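Local coordinates for protein succinate dehydrogenase subunit A (Mycolicibacterium smegmatis, PDB 7D6V) that probably oxidises succinate to fumarate at a bound FAD, as the flavoprotein subunit of a respiratory complex that passes electrons on toward membrane quinone, at residues A[197-202]-A[454-459]; A[175-180]-A[185-190]; A[96-101]-A[106-111]. One frame throughout, in Å; residues are numbered along the deposited sequence.

Interaction 1: A[197-202]-A[454-459]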
# COMPACT_ATOMS: atom_id res chain seq x y z
N PHE A 197 17.07 25.11 -6.61
CA PHE A 197 15.91 25.96 -6.37
C PHE A 197 15.06 26.10 -7.63
O PHE A 197 15.57 26.37 -8.72
CB PHE A 197 16.34 27.33 -5.86
CG PHE A 197 17.09 27.27 -4.57
CD1 PHE A 197 16.65 26.45 -3.54
CD2 PHE A 197 18.24 28.01 -4.38
CE1 PHE A 197 17.34 26.39 -2.35
CE2 PHE A 197 18.93 27.95 -3.20
CZ PHE A 197 18.48 27.13 -2.18
N VAL A 198 13.75 25.92 -7.45
CA VAL A 198 12.78 25.99 -8.52
C VAL A 198 11.73 27.04 -8.16
O VAL A 198 11.25 27.10 -7.03
CB VAL A 198 12.13 24.62 -8.79
CG1 VAL A 198 11.49 24.06 -7.53
CG2 VAL A 198 11.12 24.71 -9.92
N LEU A 199 11.41 27.89 -9.13
CA LEU A 199 10.40 28.93 -8.99
C LEU A 199 9.29 28.67 -10.00
O LEU A 199 9.55 28.59 -11.21
CB LEU A 199 11.00 30.31 -9.20
CG LEU A 199 10.00 31.45 -9.38
CD1 LEU A 199 9.23 31.70 -8.09
CD2 LEU A 199 10.70 32.71 -9.85
N PHE A 200 8.07 28.55 -9.51
CA PHE A 200 6.88 28.49 -10.35
C PHE A 200 6.25 29.87 -10.41
O PHE A 200 6.33 30.65 -9.47
CB PHE A 200 5.89 27.46 -9.80
CG PHE A 200 6.48 26.09 -9.65
CD1 PHE A 200 6.43 25.18 -10.70
CD2 PHE A 200 7.08 25.70 -8.47
CE1 PHE A 200 6.97 23.93 -10.56
CE2 PHE A 200 7.62 24.45 -8.33
CZ PHE A 200 7.57 23.56 -9.38
N GLU A 201 5.63 30.18 -11.54
CA GLU A 201 5.13 31.52 -11.83
C GLU A 201 3.65 31.47 -12.20
O GLU A 201 3.21 32.04 -13.20
CB GLU A 201 5.95 32.18 -12.93
CG GLU A 201 7.27 32.74 -12.46
CD GLU A 201 8.27 32.90 -13.58
OE1 GLU A 201 8.82 31.87 -14.04
OE2 GLU A 201 8.51 34.05 -14.01
N ALA A 202 2.87 30.79 -11.39
CA ALA A 202 1.45 30.73 -11.68
C ALA A 202 0.69 31.81 -10.93
O ALA A 202 1.06 32.18 -9.81
CB ALA A 202 0.89 29.36 -11.29
N PRO A 454 0.07 38.57 -12.44
CA PRO A 454 1.06 39.13 -11.52
C PRO A 454 2.46 38.61 -11.81
O PRO A 454 2.65 37.49 -12.28
CB PRO A 454 0.57 38.67 -10.14
CG PRO A 454 -0.34 37.52 -10.43
CD PRO A 454 -0.97 37.81 -11.74
N LYS A 455 3.45 39.45 -11.52
CA LYS A 455 4.84 39.19 -11.85
C LYS A 455 5.66 38.95 -10.60
O LYS A 455 5.54 39.68 -9.61
CB LYS A 455 5.43 40.36 -12.64
CG LYS A 455 4.79 40.55 -14.00
CD LYS A 455 5.41 41.72 -14.75
CE LYS A 455 4.82 41.83 -16.15
NZ LYS A 455 3.39 42.20 -16.12
N VAL A 456 6.50 37.91 -10.63
CA VAL A 456 7.41 37.64 -9.53
C VAL A 456 8.55 38.66 -9.53
O VAL A 456 9.11 38.99 -10.59
CB VAL A 456 7.95 36.20 -9.59
CG1 VAL A 456 6.82 35.21 -9.42
CG2 VAL A 456 8.67 35.96 -10.90
N SER A 457 8.87 39.18 -8.35
CA SER A 457 9.99 40.09 -8.19
C SER A 457 11.23 39.32 -7.76
O SER A 457 11.15 38.33 -7.03
CB SER A 457 9.66 41.17 -7.16
OG SER A 457 9.55 40.62 -5.86
N GLU A 458 12.39 39.79 -8.22
CA GLU A 458 13.64 39.09 -7.92
C GLU A 458 14.06 39.26 -6.47
O GLU A 458 14.73 38.38 -5.92
CB GLU A 458 14.74 39.58 -8.86
CG GLU A 458 14.39 39.53 -10.35
CD GLU A 458 13.69 38.24 -10.79
OE1 GLU A 458 13.95 37.17 -10.21
OE2 GLU A 458 12.87 38.31 -11.73
N ALA A 459 13.67 40.37 -5.83
CA ALA A 459 14.02 40.58 -4.43
C ALA A 459 13.39 39.52 -3.53
O ALA A 459 14.02 39.04 -2.59
CB ALA A 459 13.61 41.98 -3.99

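Interaction 2: A[175-180]-A[185-190]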
# COMPACT_ATOMS: atom_id res chain seq x y z
N THR A 175 8.75 26.17 -0.09
CA THR A 175 9.10 26.86 1.14
C THR A 175 8.54 28.27 1.25
O THR A 175 8.52 28.82 2.35
CB THR A 175 10.62 26.92 1.30
OG1 THR A 175 11.17 27.84 0.35
CG2 THR A 175 11.24 25.55 1.08
N GLU A 176 8.09 28.86 0.14
CA GLU A 176 7.58 30.22 0.18
C GLU A 176 6.57 30.41 -0.95
O GLU A 176 6.62 29.74 -1.98
CB GLU A 176 8.71 31.25 0.04
CG GLU A 176 8.36 32.64 0.52
CD GLU A 176 8.29 32.74 2.03
OE1 GLU A 176 7.25 32.39 2.62
OE2 GLU A 176 9.29 33.18 2.64
N LEU A 177 5.65 31.34 -0.73
CA LEU A 177 4.73 31.80 -1.76
C LEU A 177 5.08 33.24 -2.11
O LEU A 177 5.21 34.09 -1.22
CB LEU A 177 3.28 31.71 -1.29
CG LEU A 177 2.73 30.32 -0.99
CD1 LEU A 177 1.27 30.39 -0.60
CD2 LEU A 177 2.92 29.40 -2.18
N ILE A 178 5.24 33.51 -3.39
CA ILE A 178 5.66 34.83 -3.86
C ILE A 178 4.43 35.67 -4.16
O ILE A 178 3.47 35.20 -4.77
CB ILE A 178 6.57 34.70 -5.10
CG1 ILE A 178 7.72 33.72 -4.82
CG2 ILE A 178 7.11 36.05 -5.50
CD1 ILE A 178 8.64 34.17 -3.72
N LEU A 179 4.47 36.92 -3.73
CA LEU A 179 3.37 37.85 -3.90
C LEU A 179 3.81 39.02 -4.77
O LEU A 179 4.98 39.41 -4.77
CB LEU A 179 2.87 38.37 -2.55
CG LEU A 179 1.69 37.66 -1.89
CD1 LEU A 179 1.95 36.17 -1.75
CD2 LEU A 179 1.42 38.27 -0.54
N ASP A 180 2.86 39.59 -5.51
CA ASP A 180 3.13 40.76 -6.34
C ASP A 180 2.65 42.04 -5.66
O ASP A 180 3.45 42.94 -5.38
CB ASP A 180 2.46 40.60 -7.71
CG ASP A 180 2.89 41.66 -8.70
OD1 ASP A 180 3.76 42.49 -8.36
OD2 ASP A 180 2.35 41.66 -9.83
N ALA A 185 1.73 35.28 -6.88
CA ALA A 185 2.50 35.38 -8.10
C ALA A 185 3.31 34.13 -8.42
O ALA A 185 3.83 34.02 -9.53
CB ALA A 185 3.45 36.59 -8.04
N GLY A 186 3.42 33.20 -7.49
CA GLY A 186 4.14 31.97 -7.74
C GLY A 186 4.59 31.33 -6.45
O GLY A 186 4.33 31.82 -5.35
N ALA A 187 5.27 30.20 -6.61
CA ALA A 187 5.78 29.42 -5.49
C ALA A 187 7.27 29.16 -5.67
O ALA A 187 7.74 28.95 -6.79
CB ALA A 187 5.03 28.09 -5.36
N PHE A 188 8.00 29.18 -4.56
CA PHE A 188 9.43 28.96 -4.55
C PHE A 188 9.74 27.75 -3.68
O PHE A 188 9.20 27.60 -2.59
CB PHE A 188 10.17 30.20 -4.02
CG PHE A 188 11.66 30.03 -3.91
CD1 PHE A 188 12.48 30.30 -4.98
CD2 PHE A 188 12.23 29.61 -2.72
CE1 PHE A 188 13.84 30.15 -4.88
CE2 PHE A 188 13.60 29.46 -2.62
CZ PHE A 188 14.40 29.73 -3.69
N GLY A 189 10.61 26.87 -4.17
CA GLY A 189 10.96 25.69 -3.42
C GLY A 189 12.26 25.09 -3.90
O GLY A 189 13.00 25.71 -4.67
N TYR A 190 12.53 23.87 -3.44
CA TYR A 190 13.76 23.18 -3.79
C TYR A 190 13.45 21.74 -4.15
O TYR A 190 12.46 21.16 -3.70
CB TYR A 190 14.78 23.23 -2.65
CG TYR A 190 14.32 22.55 -1.38
CD1 TYR A 190 13.63 23.25 -0.41
CD2 TYR A 190 14.57 21.20 -1.16
CE1 TYR A 190 13.21 22.63 0.75
CE2 TYR A 190 14.15 20.58 -0.02
CZ TYR A 190 13.47 21.30 0.94
OH TYR A 190 13.04 20.68 2.09

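Interaction 3: A[96-101]-A[106-111]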
# COMPACT_ATOMS: atom_id res chain seq x y z
N ASP A 96 -21.87 12.10 -6.17
CA ASP A 96 -21.39 12.30 -7.53
C ASP A 96 -19.90 12.03 -7.64
O ASP A 96 -19.44 11.41 -8.61
CB ASP A 96 -21.70 13.72 -7.99
CG ASP A 96 -23.16 13.92 -8.33
OD1 ASP A 96 -23.78 12.98 -8.87
OD2 ASP A 96 -23.68 15.02 -8.06
N ARG A 97 -19.12 12.50 -6.66
CA ARG A 97 -17.67 12.30 -6.71
C ARG A 97 -17.31 10.83 -6.58
O ARG A 97 -16.43 10.33 -7.28
CB ARG A 97 -17.00 13.14 -5.62
CG ARG A 97 -17.46 14.58 -5.58
CD ARG A 97 -16.80 15.44 -6.65
NE ARG A 97 -17.45 15.30 -7.95
CZ ARG A 97 -18.55 15.96 -8.31
NH1 ARG A 97 -19.13 16.80 -7.47
NH2 ARG A 97 -19.08 15.77 -9.51
N VAL A 98 -18.00 10.11 -5.69
CA VAL A 98 -17.75 8.68 -5.55
C VAL A 98 -18.14 7.94 -6.82
O VAL A 98 -17.43 7.02 -7.26
CB VAL A 98 -18.50 8.13 -4.32
CG1 VAL A 98 -18.20 6.66 -4.13
CG2 VAL A 98 -18.12 8.91 -3.08
N TRP A 99 -19.26 8.32 -7.44
CA TRP A 99 -19.67 7.67 -8.68
C TRP A 99 -18.67 7.91 -9.80
O TRP A 99 -18.37 7.01 -10.58
CB TRP A 99 -21.06 8.13 -9.09
CG TRP A 99 -22.14 7.42 -8.38
CD1 TRP A 99 -22.13 6.13 -7.96
CD2 TRP A 99 -23.41 7.95 -8.01
NE1 TRP A 99 -23.31 5.82 -7.34
CE2 TRP A 99 -24.12 6.92 -7.36
CE3 TRP A 99 -24.03 9.19 -8.17
CZ2 TRP A 99 -25.41 7.10 -6.87
CZ3 TRP A 99 -25.30 9.37 -7.68
CH2 TRP A 99 -25.98 8.33 -7.04
N GLU A 100 -18.16 9.14 -9.91
CA GLU A 100 -17.19 9.41 -10.96
C GLU A 100 -15.81 8.84 -10.64
O GLU A 100 -14.98 8.74 -11.54
CB GLU A 100 -17.09 10.92 -11.23
CG GLU A 100 -16.40 11.72 -10.16
CD GLU A 100 -16.61 13.21 -10.33
OE1 GLU A 100 -17.48 13.60 -11.13
OE2 GLU A 100 -15.90 13.99 -9.67
N LEU A 101 -15.56 8.47 -9.38
CA LEU A 101 -14.32 7.76 -9.07
C LEU A 101 -14.22 6.44 -9.83
O LEU A 101 -13.13 6.07 -10.29
CB LEU A 101 -14.21 7.50 -7.57
CG LEU A 101 -13.37 8.46 -6.74
CD1 LEU A 101 -13.39 8.03 -5.29
CD2 LEU A 101 -11.95 8.52 -7.26
N ALA A 106 -11.86 2.85 -10.51
CA ALA A 106 -11.92 2.38 -9.13
C ALA A 106 -12.82 1.16 -9.01
O ALA A 106 -13.87 1.08 -9.65
CB ALA A 106 -12.42 3.49 -8.21
N LEU A 107 -12.41 0.21 -8.18
CA LEU A 107 -13.17 -1.01 -7.93
C LEU A 107 -13.46 -1.12 -6.44
O LEU A 107 -12.61 -1.57 -5.67
CB LEU A 107 -12.41 -2.24 -8.43
CG LEU A 107 -12.24 -2.40 -9.94
CD1 LEU A 107 -11.29 -3.53 -10.23
CD2 LEU A 107 -13.58 -2.65 -10.59
N PHE A 108 -14.66 -0.70 -6.04
CA PHE A 108 -15.10 -0.88 -4.67
C PHE A 108 -15.69 -2.27 -4.48
O PHE A 108 -15.82 -3.06 -5.42
CB PHE A 108 -16.15 0.17 -4.30
CG PHE A 108 -15.63 1.58 -4.29
CD1 PHE A 108 -15.07 2.11 -3.14
CD2 PHE A 108 -15.71 2.37 -5.42
CE1 PHE A 108 -14.59 3.40 -3.13
CE2 PHE A 108 -15.24 3.66 -5.41
CZ PHE A 108 -14.68 4.18 -4.26
N ASP A 109 -16.04 -2.58 -3.23
CA ASP A 109 -16.82 -3.78 -2.97
C ASP A 109 -18.24 -3.59 -3.50
O ASP A 109 -18.74 -2.46 -3.59
CB ASP A 109 -16.85 -4.08 -1.47
CG ASP A 109 -15.53 -4.62 -0.97
OD1 ASP A 109 -15.24 -4.44 0.23
OD2 ASP A 109 -14.79 -5.23 -1.76
N ARG A 110 -18.88 -4.69 -3.86
CA ARG A 110 -20.16 -4.64 -4.55
C ARG A 110 -21.27 -5.23 -3.68
O ARG A 110 -21.02 -6.04 -2.79
CB ARG A 110 -20.10 -5.40 -5.88
CG ARG A 110 -18.81 -5.21 -6.65
CD ARG A 110 -18.56 -3.75 -6.99
NE ARG A 110 -19.61 -3.18 -7.82
CZ ARG A 110 -19.66 -1.90 -8.18
NH1 ARG A 110 -18.72 -1.07 -7.77
NH2 ARG A 110 -20.65 -1.45 -8.93
N THR A 111 -22.49 -4.79 -3.96
CA THR A 111 -23.68 -5.38 -3.36
C THR A 111 -24.23 -6.48 -4.27
O THR A 111 -23.66 -6.80 -5.31
CB THR A 111 -24.74 -4.30 -3.10
OG1 THR A 111 -25.26 -3.83 -4.35
CG2 THR A 111 -24.15 -3.14 -2.35

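Interaction 1: A[197-202]-A[454-459]
A small apolar contact joins Val456, just ahead of helix 458-469, to Leu199 near the end of strand 197-200 and Glu201 just past it, toward the periphery of the chain. It illustrates how one branched side chain can serve two neighbours. With CG1 anti to the carbonyl carbon (chi1 -64°), Val456 CG2 falls between the backbone N and that carbon and meets Leu199 CD2 tip to tip at 4.0 Å. The Glu201 chain runs across the valine at roughly a right angle. Its aliphatic part does much of the touching: Glu201 CG is 3.8 Å from Val456 CG2 and 3.9 Å from Val456 CG1, and the carboxylate oxygen OE2 lies 3.7 Å from Val456 CG2. Strand 197-200 belongs to the antiparallel beta-meander that, as in related succinate dehydrogenase and fumarate reductase flavoproteins, is inserted between parallel strands of the FAD-binding Rossmann-type domain. Val456 packs a connecting segment onto this meander, touching Ile178 and Ala185 as well. The following residue, Ser457, occupies the N-cap position of helix 458-469, whose Val461 continues the cover over Leu199. The carboxylates of Glu201 and Glu458 stay apart, with 6.5 Å between Glu201 OE2 and Glu458 OE2, and Arg6 makes a long, weak ion pair with each, which may ease their mutual repulsion.

Interaction 2: A[175-180]-A[185-190]
Thr175 meets two aromatic residues of the facing strand, Phe188 and Tyr190, with a different branch for each. The threonine and Phe188 lie side by side and point the same way, with Thr175 OG1 3.7 Å from Phe188 CD2, at the edge of the ring and near its plane. Tyr190 instead crosses the threonine at about a right angle. Rotation of the tyrosine CG into the gap between backbone N and carbonyl carbon (chi1 62°) swings its ring edge to Thr175, where Tyr190 CE1 lies 3.5 Å from Thr175 CG2. Farther along, Ile178 extends CD1 to within 4.3 Å of Phe188 CB on the face they share with Glu176, while Leu177 CD2 meets Ala187 CB at 4.0 Å on the other face.

The frame for these pairings is an antiparallel hairpin with a classic beta bulge near each end. In one bulge Thr175 and Glu176 both face Phe188, so that Phe188 O accepts from two amides, Thr175 N at 2.9 Å and Glu176 N at 3.2 Å. In the other, Ala185 and Gly186 face Ile178; Ile178 O takes the amide of Ala185 and, weakly, that of Gly186, whose phi of 158° is glycine territory. Between the bulges the bond from Phe188 N to Glu176 O is 3.0 Å long and essentially straight.

Strand 197-200 borders 185-190 on its other side. Helix 458-469 packs Val461, Ala464 and Thr465 on Phe188 and Val468 on Thr175, whereas helix 230-236 lies against Leu177 through Leu232 and Ala236.

Interaction 3: A[96-101]-A[106-111]
Phe108 turns its CG away from its own carbonyl carbon (chi1 -65°), which sends the ring toward helix 84-102, and there CZ meets Leu101 and Val98. In Leu101, CD1 lies anti to CA (chi2 -180°), and the side chain crosses the phenylalanine at about a right angle, bringing CD1 to the ring edge, near its plane, 4.2 Å from Phe108 CZ. Val98, about one helical turn earlier, adds its CG1 from an oblique direction at 4.3 Å from the same Phe108 CZ. Two aliphatic residues of one helix face thus receive the end of a single aromatic ring.

Closer to the turn, Ala106 meets the last part of the helix with both its methyl and its amide. Its CB lies 3.4 Å from Leu101 O and 4.4 Å from Leu101 CB, and its amide makes a weak hydrogen bond to Leu101 O at 3.5 Å. Both segments lie in the FAD-binding domain: after helix 84-102 the chain turns off as an extended segment that crosses the end of the helix and then leaves it, and the side chains of Ala106 and Phe108 point back at the helix. Helix 136-159 packs against the same spot, with Thr143 touching both Leu101 and Ala106. The extended segment also meets the neighbouring iron-sulfur subunit, where Gln133 and Met131 of that chain accept hydrogen bonds from Arg110 N and NE.

On the helix itself, Arg97 grips Glu100 side-on, NE to OE2 at 2.7 Å and NH2 to OE1 at 3.1 Å. Both carboxylate oxygens lie close to the guanidinium plane, but the arginine approaches them from above the carboxylate plane. Glu100 OE2 has a second salt-bridge partner in Arg22, so this oxygen is shared between two positive charges.

In the fold
Interactions 1 and 2 belong to one structural unit, their centres only 6 Å apart. Strand 197-200 adds to the hairpin of interaction 2, with Phe200 N 2.8 Å from Ala187 O and Val198 N 2.9 Å from Gly189 O, both probable hydrogen bonds. Ahead of helix 458-469, Lys455 N is hydrogen-bonded to Asp180 OD2, tying the incoming segment 454-459 to the hairpin turn. Interaction 3 stands apart, about 23 Å from interaction 1 and 24 Å from interaction 2 between nearest atoms. Interaction 2 comes nearest to FAD, about 7 Å from the side chain of Thr175, against about 11 Å for Val98 and 13 Å for Leu199.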